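Local coordinates for protein glycoside hydrolase (Streptococcus pneumoniae serotype 4, PDB 6ORH) that probably acts as a family 29 alpha-L-fucosidase, joining a TIM-barrel hydrolase domain to an F5/8 type C (galactose-binding-like) beta-sandwich domain, at residues A340-R345 against T353-S358; R345-G350 against P440-I445. The protein carries 2 engineered substitutions. One frame throughout, in Å; residues are numbered along the deposited sequence.

How the contacts relate
Coming from the N terminus, the chain passes strand 332-334 and enters the loop that holds 340-345. Contact 1 closes a short turn: 340-345 packs on 353-358, with only seven residues between them. Contact 2 closes a much longer excursion. It brings 345-350 against 440-445, after most of the beta-sandwich strands have been laid down. The two contacts cross along the chain and share Arg-345. They meet in space as well, since Trp-356 N lies 2.8 Å from Leu-442 O, a probable hydrogen bond between neighbouring strands. Together they tie the loop to neighbouring strands 356-357 and 441-448, around residues that form a calcium site in this protein.

Contact 1. Residues A340-R345 against T353-S358; sequences ADFACR and TSSWAS
Phe-342 lays its ring beside Ser-355 and Ala-357. The CD1-CE1 edge of the ring meets Ser-355 OG, which sits near the ring plane, 3.7 Å from Phe-342 CD1. Phe-342 CB, CG and CD1 pack on the methyl CB of Ala-357. That methyl approaches the ring obliquely, 3.9 Å from Phe-342 CD1. Phe-342 has CG anti to its own carbonyl carbon (chi1 -68°), and this sets the CD1 side of the ring beside Ser-355 and Ala-357.

The backbones meet chiefly through Phe-342 O and Ser-355 O. Ala-357 N gives a weak hydrogen bond of 3.4 Å to Phe-342 O. The same oxygen takes a CA-H...O contact from Trp-356 CA, also at 3.4 Å, and lies equally close to Trp-356 CD1 of the indole. Separately, Phe-342 CA approaches Ser-355 O at 3.2 Å. A water bridges the segments further along: it donates to Asp-341 O and accepts from Ser-355 N.

Strand 356-357 is an outermost strand of one sheet in the F5/8 type C beta-sandwich, and the loop crosses it at Phe-342. Ser-354 belongs to a calcium site seen in this protein, though no calcium is bound to this chain. Its OG is hydrogen-bonded to Asp-349 OD2 and Leu-351 O, and Ser-355 O pairs with ND1 of His-346; all three partner residues belong to that site.

Trp-356 packs on the other part of the loop. Its CG is anti to the backbone N (chi1 162°), which carries the indole toward Cys-344. Cys-344 SG makes an oblique sulfur-aromatic contact, 4.5 Å from the centroid of the five-membered ring of Trp-356. The carbonyl carbon of Ala-343 lies at the indole edge, in plane. Trp-356 NE1 is satisfied by Pro-336 O, and Leu-366 of strand 364-370 touches the side chains of both Cys-344 and Trp-356.

Contact 2. Residues R345-G350 against P440-I445; sequences RHLTDG and PLLTKI
The backbones come nearest at Leu-347 and Lys-444, where a 3-10 turn meets strand 441-448. One hydrogen bond joins them. Ile-445 N donates to Leu-347 O at 3.0 Å, nearly straight (171°). Lys-444 CA adds a CA-H...O contact to the same oxygen. Lys-444 N is buried here without a partner.

Leu-347 carries the side-chain contact. Its CG is anti to the carbonyl carbon (chi1 -66°), and the two methyls part to different neighbours. CD2 meets Leu-442 CB at 3.5 Å. CD1 meets Ile-445 CD1 at 3.7 Å. Thr-348 CG2 rests 3.9 Å from Ile-445 O.

In the F5/8 type C beta-sandwich the turn lies beside strand 441-448, on the side where strand 356-357 pairs with it. Leu-366 and Leu-368 of strand 364-370, in the other sheet, touch Leu-347 and Ile-445 respectively. His-346, Asp-349 and Thr-443 belong to a calcium site seen in this protein, but no calcium is bound to this chain. Arg-345 NH1 forms a weak, long ion pair with Asp-349 OD2 at 3.6 Å. Lys-444 NZ forms a salt bridge with Glu-380 of strand 378-382.

Contact 1. Residues A340-R345 against T353-S358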
loop_
_atom_site.group_PDB
_atom_site.type_symbol
_atom_site.label_atom_id
_atom_site.label_comp_id
_atom_site.label_asym_id
_atom_site.label_seq_id
_atom_site.Cartn_x
_atom_site.Cartn_y
_atom_site.Cartn_z
ATOM N N ALA A 340 13.666 34.590 0.652
ATOM C CA ALA A 340 12.693 35.001 1.650
ATOM C C ALA A 340 11.254 34.774 1.188
ATOM O O ALA A 340 10.379 34.496 2.000
ATOM C CB ALA A 340 12.946 36.467 2.007
ATOM N N ASP A 341 11.008 34.926 -0.120
ATOM C CA ASP A 341 9.670 34.773 -0.674
ATOM C C ASP A 341 9.240 33.296 -0.653
ATOM O O ASP A 341 8.043 33.028 -0.714
ATOM C CB ASP A 341 9.586 35.350 -2.086
ATOM C CG ASP A 341 9.616 36.874 -2.156
ATOM O OD1 ASP A 341 9.485 37.514 -1.103
ATOM O OD2 ASP A 341 9.746 37.404 -3.262
ATOM N N PHE A 342 10.207 32.379 -0.506
ATOM C CA PHE A 342 9.939 30.938 -0.457
ATOM C C PHE A 342 10.513 30.346 0.831
ATOM O O PHE A 342 11.064 29.249 0.844
ATOM C CB PHE A 342 10.518 30.257 -1.711
ATOM C CG PHE A 342 9.763 30.659 -2.953
ATOM C CD1 PHE A 342 8.523 30.109 -3.225
ATOM C CD2 PHE A 342 10.251 31.650 -3.795
ATOM C CE1 PHE A 342 7.798 30.518 -4.336
ATOM C CE2 PHE A 342 9.529 32.058 -4.907
ATOM C CZ PHE A 342 8.300 31.491 -5.179
ATOM N N ALA A 343 10.412 31.099 1.939
ATOM C CA ALA A 343 11.084 30.703 3.162
ATOM C C ALA A 343 10.430 29.485 3.824
ATOM O O ALA A 343 9.230 29.240 3.691
ATOM C CB ALA A 343 11.112 31.881 4.129
ATOM N N CYS A 344 11.235 28.774 4.617
ATOM C CA CYS A 344 10.779 27.622 5.369
ATOM C C CYS A 344 9.586 27.940 6.266
ATOM O O CYS A 344 8.703 27.102 6.439
ATOM C CB CYS A 344 11.888 27.047 6.244
ATOM S SG CYS A 344 13.342 26.465 5.341
ATOM N N ARG A 345 9.556 29.156 6.839
ATOM C CA ARG A 345 8.515 29.506 7.799
ATOM C C ARG A 345 7.140 29.478 7.137
ATOM O O ARG A 345 6.122 29.410 7.824
ATOM C CB ARG A 345 8.807 30.874 8.437
ATOM C CG ARG A 345 8.868 32.030 7.447
ATOM C CD ARG A 345 8.792 33.425 8.078
ATOM N NE ARG A 345 7.738 33.549 9.085
ATOM C CZ ARG A 345 6.444 33.797 8.853
ATOM N NH1 ARG A 345 5.988 33.987 7.624
ATOM N NH2 ARG A 345 5.604 33.874 9.872
ATOM N N THR A 353 -1.328 31.602 1.279
ATOM C CA THR A 353 -0.747 32.387 0.206
ATOM C C THR A 353 0.785 32.335 0.268
ATOM O O THR A 353 1.448 32.974 -0.546
ATOM C CB THR A 353 -1.312 33.811 0.204
ATOM O OG1 THR A 353 -0.623 34.538 1.223
ATOM C CG2 THR A 353 -2.810 33.863 0.414
ATOM N N SER A 354 1.351 31.578 1.227
ATOM C CA SER A 354 2.799 31.486 1.373
ATOM C C SER A 354 3.255 30.043 1.175
ATOM O O SER A 354 2.564 29.112 1.594
ATOM C CB SER A 354 3.286 32.069 2.679
ATOM O OG SER A 354 2.979 31.230 3.783
ATOM N N SER A 355 4.412 29.875 0.517
ATOM C CA SER A 355 4.964 28.553 0.231
ATOM C C SER A 355 6.493 28.554 0.325
ATOM O O SER A 355 7.125 29.613 0.328
ATOM C CB SER A 355 4.539 28.093 -1.125
ATOM O OG SER A 355 5.329 28.752 -2.089
ATOM N N TRP A 356 7.071 27.342 0.380
ATOM C CA TRP A 356 8.500 27.113 0.486
ATOM C C TRP A 356 8.980 26.419 -0.788
ATOM O O TRP A 356 8.212 25.691 -1.404
ATOM C CB TRP A 356 8.831 26.245 1.714
ATOM C CG TRP A 356 10.194 25.626 1.668
ATOM C CD1 TRP A 356 11.369 26.161 2.123
ATOM C CD2 TRP A 356 10.547 24.345 1.090
ATOM N NE1 TRP A 356 12.421 25.310 1.886
ATOM C CE2 TRP A 356 11.944 24.184 1.247
ATOM C CE3 TRP A 356 9.824 23.330 0.440
ATOM C CZ2 TRP A 356 12.631 23.054 0.794
ATOM C CZ3 TRP A 356 10.510 22.204 0.006
ATOM C CH2 TRP A 356 11.889 22.053 0.184
ATOM N N ALA A 357 10.225 26.687 -1.166
ATOM C CA ALA A 357 10.901 26.057 -2.296
ATOM C C ALA A 357 12.395 26.078 -2.021
ATOM O O ALA A 357 12.864 26.899 -1.222
ATOM C CB ALA A 357 10.577 26.774 -3.588
ATOM N N SER A 358 13.138 25.151 -2.642
ATOM C CA SER A 358 14.590 25.129 -2.556
ATOM C C SER A 358 15.181 24.516 -3.822
ATOM O O SER A 358 14.697 23.484 -4.298
ATOM C CB SER A 358 15.062 24.370 -1.358
ATOM O OG SER A 358 16.486 24.378 -1.326
HETATM O O HOH W 1 5.663 31.772 -1.437
#

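Contact 2. Residues R345-G350 against P440-I445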
loop_
_atom_site.group_PDB
_atom_site.type_symbol
_atom_site.label_atom_id
_atom_site.label_comp_id
_atom_site.label_asym_id
_atom_site.label_seq_id
_atom_site.Cartn_x
_atom_site.Cartn_y
_atom_site.Cartn_z
ATOM N N ARG A 345 9.556 29.156 6.839
ATOM C CA ARG A 345 8.515 29.506 7.799
ATOM C C ARG A 345 7.140 29.478 7.137
ATOM O O ARG A 345 6.122 29.410 7.824
ATOM C CB ARG A 345 8.807 30.874 8.437
ATOM C CG ARG A 345 8.868 32.030 7.447
ATOM C CD ARG A 345 8.792 33.425 8.078
ATOM N NE ARG A 345 7.738 33.549 9.085
ATOM C CZ ARG A 345 6.444 33.797 8.853
ATOM N NH1 ARG A 345 5.988 33.987 7.624
ATOM N NH2 ARG A 345 5.604 33.874 9.872
ATOM N N HIS A 346 7.110 29.485 5.798
ATOM C CA HIS A 346 5.856 29.455 5.063
ATOM C C HIS A 346 5.125 28.116 5.191
ATOM O O HIS A 346 3.963 28.008 4.801
ATOM C CB HIS A 346 6.100 29.835 3.598
ATOM C CG HIS A 346 6.490 31.267 3.451
ATOM N ND1 HIS A 346 7.041 31.776 2.284
ATOM C CD2 HIS A 346 6.460 32.287 4.345
ATOM C CE1 HIS A 346 7.281 33.064 2.448
ATOM N NE2 HIS A 346 6.947 33.398 3.719
ATOM N N LEU A 347 5.797 27.091 5.722
ATOM C CA LEU A 347 5.193 25.768 5.799
ATOM C C LEU A 347 4.256 25.643 6.999
ATOM O O LEU A 347 3.400 24.770 7.008
ATOM C CB LEU A 347 6.312 24.726 5.862
ATOM C CG LEU A 347 7.150 24.646 4.593
ATOM C CD1 LEU A 347 8.486 23.955 4.844
ATOM C CD2 LEU A 347 6.357 23.935 3.505
ATOM N N THR A 348 4.408 26.525 8.005
ATOM C CA THR A 348 3.606 26.359 9.210
ATOM C C THR A 348 2.939 27.667 9.637
ATOM O O THR A 348 2.511 27.793 10.784
ATOM C CB THR A 348 4.451 25.822 10.371
ATOM O OG1 THR A 348 5.518 26.737 10.596
ATOM C CG2 THR A 348 5.073 24.479 10.061
ATOM N N ASP A 349 2.841 28.626 8.715
ATOM C CA ASP A 349 2.410 29.967 9.088
ATOM C C ASP A 349 0.894 30.107 8.962
ATOM O O ASP A 349 0.353 31.166 9.278
ATOM C CB ASP A 349 3.180 31.036 8.304
ATOM C CG ASP A 349 2.870 31.107 6.811
ATOM O OD1 ASP A 349 2.168 30.216 6.286
ATOM O OD2 ASP A 349 3.366 32.064 6.172
ATOM N N GLY A 350 0.215 29.047 8.509
ATOM C CA GLY A 350 -1.232 29.036 8.358
ATOM C C GLY A 350 -1.729 30.013 7.294
ATOM O O GLY A 350 -2.930 30.251 7.203
ATOM N N PRO A 440 11.817 21.292 -5.556
ATOM C CA PRO A 440 10.563 21.064 -4.840
ATOM C C PRO A 440 9.966 22.336 -4.253
ATOM O O PRO A 440 10.725 23.216 -3.825
ATOM C CB PRO A 440 10.903 20.055 -3.739
ATOM C CG PRO A 440 12.424 20.115 -3.589
ATOM C CD PRO A 440 12.969 20.659 -4.897
ATOM N N LEU A 441 8.624 22.389 -4.263
ATOM C CA LEU A 441 7.830 23.373 -3.527
ATOM C C LEU A 441 6.885 22.622 -2.596
ATOM O O LEU A 441 6.287 21.601 -2.973
ATOM C CB LEU A 441 6.994 24.229 -4.479
ATOM C CG LEU A 441 7.773 25.101 -5.456
ATOM C CD1 LEU A 441 7.821 24.411 -6.809
ATOM C CD2 LEU A 441 7.104 26.465 -5.593
ATOM N N LEU A 442 6.672 23.184 -1.401
ATOM C CA LEU A 442 5.609 22.699 -0.535
ATOM C C LEU A 442 4.891 23.932 0.002
ATOM O O LEU A 442 5.553 24.949 0.251
ATOM C CB LEU A 442 6.177 21.902 0.641
ATOM C CG LEU A 442 6.805 20.536 0.349
ATOM C CD1 LEU A 442 7.430 20.008 1.628
ATOM C CD2 LEU A 442 5.736 19.561 -0.156
ATOM N N THR A 443 3.573 23.820 0.200
ATOM C CA THR A 443 2.781 24.946 0.679
ATOM C C THR A 443 2.489 24.840 2.170
ATOM O O THR A 443 2.108 25.839 2.791
ATOM C CB THR A 443 1.458 25.076 -0.081
ATOM O OG1 THR A 443 0.619 23.932 0.155
ATOM C CG2 THR A 443 1.673 25.280 -1.566
ATOM N N LYS A 444 2.674 23.659 2.744
ATOM C CA LYS A 444 2.169 23.375 4.079
ATOM C C LYS A 444 2.762 22.058 4.574
ATOM O O LYS A 444 2.922 21.090 3.799
ATOM C CB LYS A 444 0.651 23.180 3.993
ATOM C CG LYS A 444 -0.111 22.995 5.301
ATOM C CD LYS A 444 -1.547 22.659 4.925
ATOM C CE LYS A 444 -2.320 21.925 5.986
ATOM N NZ LYS A 444 -3.695 21.692 5.526
ATOM N N ILE A 445 3.113 22.035 5.870
ATOM C CA ILE A 445 3.323 20.806 6.618
ATOM C C ILE A 445 2.453 20.908 7.871
ATOM O O ILE A 445 2.532 21.921 8.575
ATOM C CB ILE A 445 4.802 20.569 6.997
ATOM C CG1 ILE A 445 5.709 20.420 5.770
ATOM C CG2 ILE A 445 4.932 19.361 7.915
ATOM C CD1 ILE A 445 7.162 20.682 6.065
#